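Local coordinates for uncharacterized protein PA2218 (Pseudomonas aeruginosa, PDB 2HDW) that probably acts as a hydrolase of the alpha/beta-hydrolase fold, although its substrate and the reaction it carries out are not known, at residues Pro340-Ser343 with His344-Tyr348; Ala257-Leu260 with Val261-Asp265. All coordinates share one frame; numbering follows the deposited sequence.

Contact 1 of 2, residues Pro340-Ser343 with His344-Tyr348; sequences PGAS and HVDLY
Ser343 and Asp346 grip each other in a capping box at the start of helix 346-349, just beyond the edge strand 334-339 of an alpha/beta-hydrolase sheet. The backbone N of Ser343 donates to Asp346 OD2 at 2.8 Å along a nearly straight line (173°), arriving from above the carboxylate plane. The return bond is looser: Asp346 N reaches Ser343 OG at 3.2 Å with a bent geometry. Ser343 OG is tucked between its own N and carbonyl carbon (chi1 70°), which turns the hydroxyl over the first turn. Asp346 swings its carboxylate back beside its own N (chi1 -85°), which carries OD2 to the N-H of Ser343.

Asp346 OD2 also forms a salt bridge with Arg353, so one oxygen serves both the loop amide and a cation, which would probably favour the ionised acid. Beside the box, the methyl of Ala342 meets Leu347 CD1 at 3.8 Å, the one apolar side-chain pair of the turn. Further out, Glu315 accepts from Gly341 N, and Ala342 pairs through its backbone with Arg316. The buried ring of His344 packs against Cys179, on the loop after strand 173-178; loops at these two places commonly carry the active-site histidine and nucleophile of this fold. A water accepts from Val345 N at 3.0 Å and makes a weak contact with Ser343 OG at 3.4 Å.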
loop_
_atom_site.group_PDB
_atom_site.type_symbol
_atom_site.label_atom_id
_atom_site.label_comp_id
_atom_site.label_asym_id
_atom_site.label_seq_id
_atom_site.Cartn_x
_atom_site.Cartn_y
_atom_site.Cartn_z
ATOM N N PRO A 340 13.260 -16.236 -5.999
ATOM C CA PRO A 340 14.544 -16.693 -5.454
ATOM C C PRO A 340 15.542 -15.595 -5.103
ATOM O O PRO A 340 15.781 -14.679 -5.886
ATOM C CB PRO A 340 15.069 -17.634 -6.540
ATOM C CG PRO A 340 14.444 -17.093 -7.805
ATOM C CD PRO A 340 13.040 -16.769 -7.357
ATOM N N GLY A 341 16.103 -15.701 -3.902
ATOM C CA GLY A 341 17.108 -14.764 -3.427
ATOM C C GLY A 341 16.739 -13.306 -3.238
ATOM O O GLY A 341 17.625 -12.481 -3.010
ATOM N N ALA A 342 15.455 -12.971 -3.311
ATOM C CA ALA A 342 15.040 -11.583 -3.159
ATOM C C ALA A 342 14.744 -11.186 -1.713
ATOM O O ALA A 342 14.210 -11.974 -0.924
ATOM C CB ALA A 342 13.822 -11.310 -4.036
ATOM N N SER A 343 15.104 -9.955 -1.366
ATOM C CA SER A 343 14.859 -9.438 -0.025
ATOM C C SER A 343 13.508 -8.738 -0.065
ATOM O O SER A 343 12.803 -8.806 -1.071
ATOM C CB SER A 343 15.924 -8.418 0.357
ATOM O OG SER A 343 15.764 -7.237 -0.411
ATOM N N HIS A 344 13.165 -8.048 1.018
ATOM C CA HIS A 344 11.902 -7.325 1.084
ATOM C C HIS A 344 11.946 -6.095 0.181
ATOM O O HIS A 344 11.125 -5.949 -0.735
ATOM C CB HIS A 344 11.603 -6.902 2.526
ATOM C CG HIS A 344 10.301 -6.175 2.684
ATOM N ND1 HIS A 344 10.149 -4.843 2.365
ATOM C CD2 HIS A 344 9.078 -6.611 3.064
ATOM C CE1 HIS A 344 8.888 -4.490 2.544
ATOM N NE2 HIS A 344 8.218 -5.546 2.966
ATOM N N VAL A 345 12.909 -5.208 0.429
ATOM C CA VAL A 345 13.027 -3.992 -0.366
ATOM C C VAL A 345 13.324 -4.267 -1.841
ATOM O O VAL A 345 13.109 -3.404 -2.685
ATOM C CB VAL A 345 14.097 -3.038 0.226
ATOM C CG1 VAL A 345 14.271 -1.829 -0.662
ATOM C CG2 VAL A 345 13.661 -2.582 1.623
ATOM N N ASP A 346 13.797 -5.466 -2.164
ATOM C CA ASP A 346 14.067 -5.793 -3.566
ATOM C C ASP A 346 12.811 -5.645 -4.417
ATOM O O ASP A 346 12.884 -5.229 -5.576
ATOM C CB ASP A 346 14.560 -7.234 -3.727
ATOM C CG ASP A 346 16.050 -7.374 -3.520
ATOM O OD1 ASP A 346 16.782 -6.366 -3.630
ATOM O OD2 ASP A 346 16.486 -8.512 -3.260
ATOM N N LEU A 347 11.660 -6.003 -3.853
ATOM C CA LEU A 347 10.405 -5.919 -4.600
ATOM C C LEU A 347 9.774 -4.534 -4.574
ATOM O O LEU A 347 8.621 -4.359 -4.962
ATOM C CB LEU A 347 9.404 -6.975 -4.095
ATOM C CG LEU A 347 9.474 -8.358 -4.774
ATOM C CD1 LEU A 347 10.888 -8.916 -4.691
ATOM C CD2 LEU A 347 8.488 -9.315 -4.117
ATOM N N TYR A 348 10.539 -3.549 -4.114
ATOM C CA TYR A 348 10.076 -2.166 -4.072
ATOM C C TYR A 348 10.393 -1.496 -5.409
ATOM O O TYR A 348 9.530 -0.867 -6.031
ATOM C CB TYR A 348 10.805 -1.387 -2.965
ATOM C CG TYR A 348 10.153 -1.391 -1.595
ATOM C CD1 TYR A 348 9.232 -2.375 -1.230
ATOM C CD2 TYR A 348 10.492 -0.423 -0.644
ATOM C CE1 TYR A 348 8.661 -2.395 0.049
ATOM C CE2 TYR A 348 9.934 -0.436 0.635
ATOM C CZ TYR A 348 9.018 -1.426 0.973
ATOM O OH TYR A 348 8.472 -1.449 2.237
HETATM O O HOH W 1 14.818 -5.926 2.588
#

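Contact 2 of 2, residues Ala257-Leu260 with Val261-Asp265; sequences AQFL and VDYHD
Tyr263 leans back along its helix against Phe259 and Leu260, one turn earlier. Its CB lies 3.5 Å from Leu260 O. With CG anti to the carbonyl carbon (chi1 -84°), the ring heads toward the preceding turn, and CD2 comes within 3.3 Å of Phe259 O. Further along, Tyr263 CE2 meets Phe259 CD1 at 3.7 Å, at the edge of the phenylalanine ring and near its plane. Leu260 CD2 approaches the edge of the tyrosine ring, 4.2 Å from Tyr263 CD2, while Leu260 CG sits over one face of Phe259. The tyrosine tip ends on another residue: OH is hydrogen-bonded to the hydroxyl of Tyr204. Phe259 in turn stacks on His318 and meets Tyr214 edge-to-face.

Elsewhere on the helix, Gln258 bends at chi2 (62°) to bring NE2 to Asp262 OD1, a straight 2.9 Å bond (166°). The oxygen lies in the amide plane, but the N-H meets it from above the carboxylate plane. The same NE2 brushes Val261 CB at 3.7 Å. His264 ND1 donates to its neighbour Asp265 OD1 at 3.2 Å, within the imidazole plane. Ala257 accepts from both Leu260 N and Val261 N through its carbonyl. Regular i to i+4 backbone bonds, with Gln258-Asp262 and Phe259-Tyr263 paired at the same spacing, mark the first turns of an alpha-helix, with Ala257 as N-cap.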
loop_
_atom_site.group_PDB
_atom_site.type_symbol
_atom_site.label_atom_id
_atom_site.label_comp_id
_atom_site.label_asym_id
_atom_site.label_seq_id
_atom_site.Cartn_x
_atom_site.Cartn_y
_atom_site.Cartn_z
ATOM N N ALA A 257 18.908 -4.724 12.595
ATOM C CA ALA A 257 18.926 -5.896 11.729
ATOM C C ALA A 257 19.024 -5.426 10.286
ATOM O O ALA A 257 18.654 -4.294 9.970
ATOM C CB ALA A 257 17.658 -6.712 11.931
ATOM N N GLN A 258 19.510 -6.299 9.411
ATOM C CA GLN A 258 19.671 -5.961 8.003
ATOM C C GLN A 258 18.413 -5.433 7.319
ATOM O O GLN A 258 18.491 -4.494 6.523
ATOM C CB GLN A 258 20.193 -7.172 7.224
ATOM C CG GLN A 258 20.559 -6.858 5.778
ATOM C CD GLN A 258 21.694 -5.840 5.661
ATOM O OE1 GLN A 258 22.769 -6.024 6.233
ATOM N NE2 GLN A 258 21.456 -4.767 4.913
ATOM N N PHE A 259 17.255 -6.019 7.612
ATOM C CA PHE A 259 16.037 -5.549 6.959
ATOM C C PHE A 259 15.736 -4.091 7.319
ATOM O O PHE A 259 15.091 -3.381 6.548
ATOM C CB PHE A 259 14.850 -6.489 7.271
ATOM C CG PHE A 259 14.128 -6.190 8.559
ATOM C CD1 PHE A 259 13.003 -5.373 8.563
ATOM C CD2 PHE A 259 14.545 -6.759 9.757
ATOM C CE1 PHE A 259 12.296 -5.131 9.745
ATOM C CE2 PHE A 259 13.846 -6.523 10.944
ATOM C CZ PHE A 259 12.719 -5.709 10.936
ATOM N N LEU A 260 16.226 -3.635 8.470
ATOM C CA LEU A 260 16.021 -2.245 8.871
ATOM C C LEU A 260 17.012 -1.367 8.113
ATOM O O LEU A 260 16.696 -0.241 7.723
ATOM C CB LEU A 260 16.215 -2.082 10.381
ATOM C CG LEU A 260 15.100 -2.738 11.189
ATOM C CD1 LEU A 260 15.379 -2.606 12.677
ATOM C CD2 LEU A 260 13.774 -2.073 10.827
ATOM N N VAL A 261 18.214 -1.890 7.905
ATOM C CA VAL A 261 19.232 -1.163 7.157
ATOM C C VAL A 261 18.729 -1.021 5.723
ATOM O O VAL A 261 18.918 0.015 5.080
ATOM C CB VAL A 261 20.563 -1.927 7.141
ATOM C CG1 VAL A 261 21.573 -1.185 6.272
ATOM C CG2 VAL A 261 21.092 -2.078 8.572
ATOM N N ASP A 262 18.086 -2.077 5.228
ATOM C CA ASP A 262 17.533 -2.066 3.879
ATOM C C ASP A 262 16.490 -0.961 3.750
ATOM O O ASP A 262 16.489 -0.215 2.769
ATOM C CB ASP A 262 16.868 -3.405 3.547
ATOM C CG ASP A 262 17.870 -4.526 3.338
ATOM O OD1 ASP A 262 19.086 -4.247 3.244
ATOM O OD2 ASP A 262 17.430 -5.692 3.260
ATOM N N TYR A 263 15.594 -0.871 4.732
ATOM C CA TYR A 263 14.551 0.152 4.709
ATOM C C TYR A 263 15.166 1.544 4.661
ATOM O O TYR A 263 14.713 2.410 3.914
ATOM C CB TYR A 263 13.649 0.047 5.942
ATOM C CG TYR A 263 12.522 -0.957 5.825
ATOM C CD1 TYR A 263 11.731 -1.020 4.679
ATOM C CD2 TYR A 263 12.201 -1.797 6.890
ATOM C CE1 TYR A 263 10.639 -1.895 4.598
ATOM C CE2 TYR A 263 11.111 -2.674 6.823
ATOM C CZ TYR A 263 10.336 -2.716 5.674
ATOM O OH TYR A 263 9.253 -3.566 5.610
ATOM N N HIS A 264 16.195 1.758 5.474
ATOM C CA HIS A 264 16.877 3.045 5.497
ATOM C C HIS A 264 17.485 3.348 4.131
ATOM O O HIS A 264 17.345 4.452 3.611
ATOM C CB HIS A 264 17.993 3.051 6.547
ATOM C CG HIS A 264 18.938 4.203 6.404
ATOM N ND1 HIS A 264 19.896 4.260 5.414
ATOM C CD2 HIS A 264 19.039 5.364 7.091
ATOM C CE1 HIS A 264 20.546 5.407 5.496
ATOM N NE2 HIS A 264 20.045 6.097 6.506
ATOM N N ASP A 265 18.163 2.364 3.551
ATOM C CA ASP A 265 18.799 2.564 2.254
ATOM C C ASP A 265 17.810 2.927 1.162
ATOM O O ASP A 265 18.178 3.525 0.156
ATOM C CB ASP A 265 19.588 1.323 1.854
ATOM C CG ASP A 265 20.801 1.107 2.734
ATOM O OD1 ASP A 265 21.186 2.051 3.457
ATOM O OD2 ASP A 265 21.371 0.002 2.702
#

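In the fold
Contact 2 comes earlier in the chain, on helix 258-267, part of the segment between sheet strands 197-201 and 309-314; contact 1 follows the last strand, 334-339. The earlier helix is largely a surface element, bonded along its own length by backbone and amide-carboxylate pairs, whereas contact 1 is partly buried and uses a capping box to turn a loop into a short helix. They nevertheless touch, with centres about 12 Å apart: Val345 CG2 rests 3.8 Å from Asp262 CB, and the ring of His344 and the hydroxyl of Tyr348 pack against Tyr263. Tyr263 and Asp262 thus form the side of the helix that meets residues 344-348.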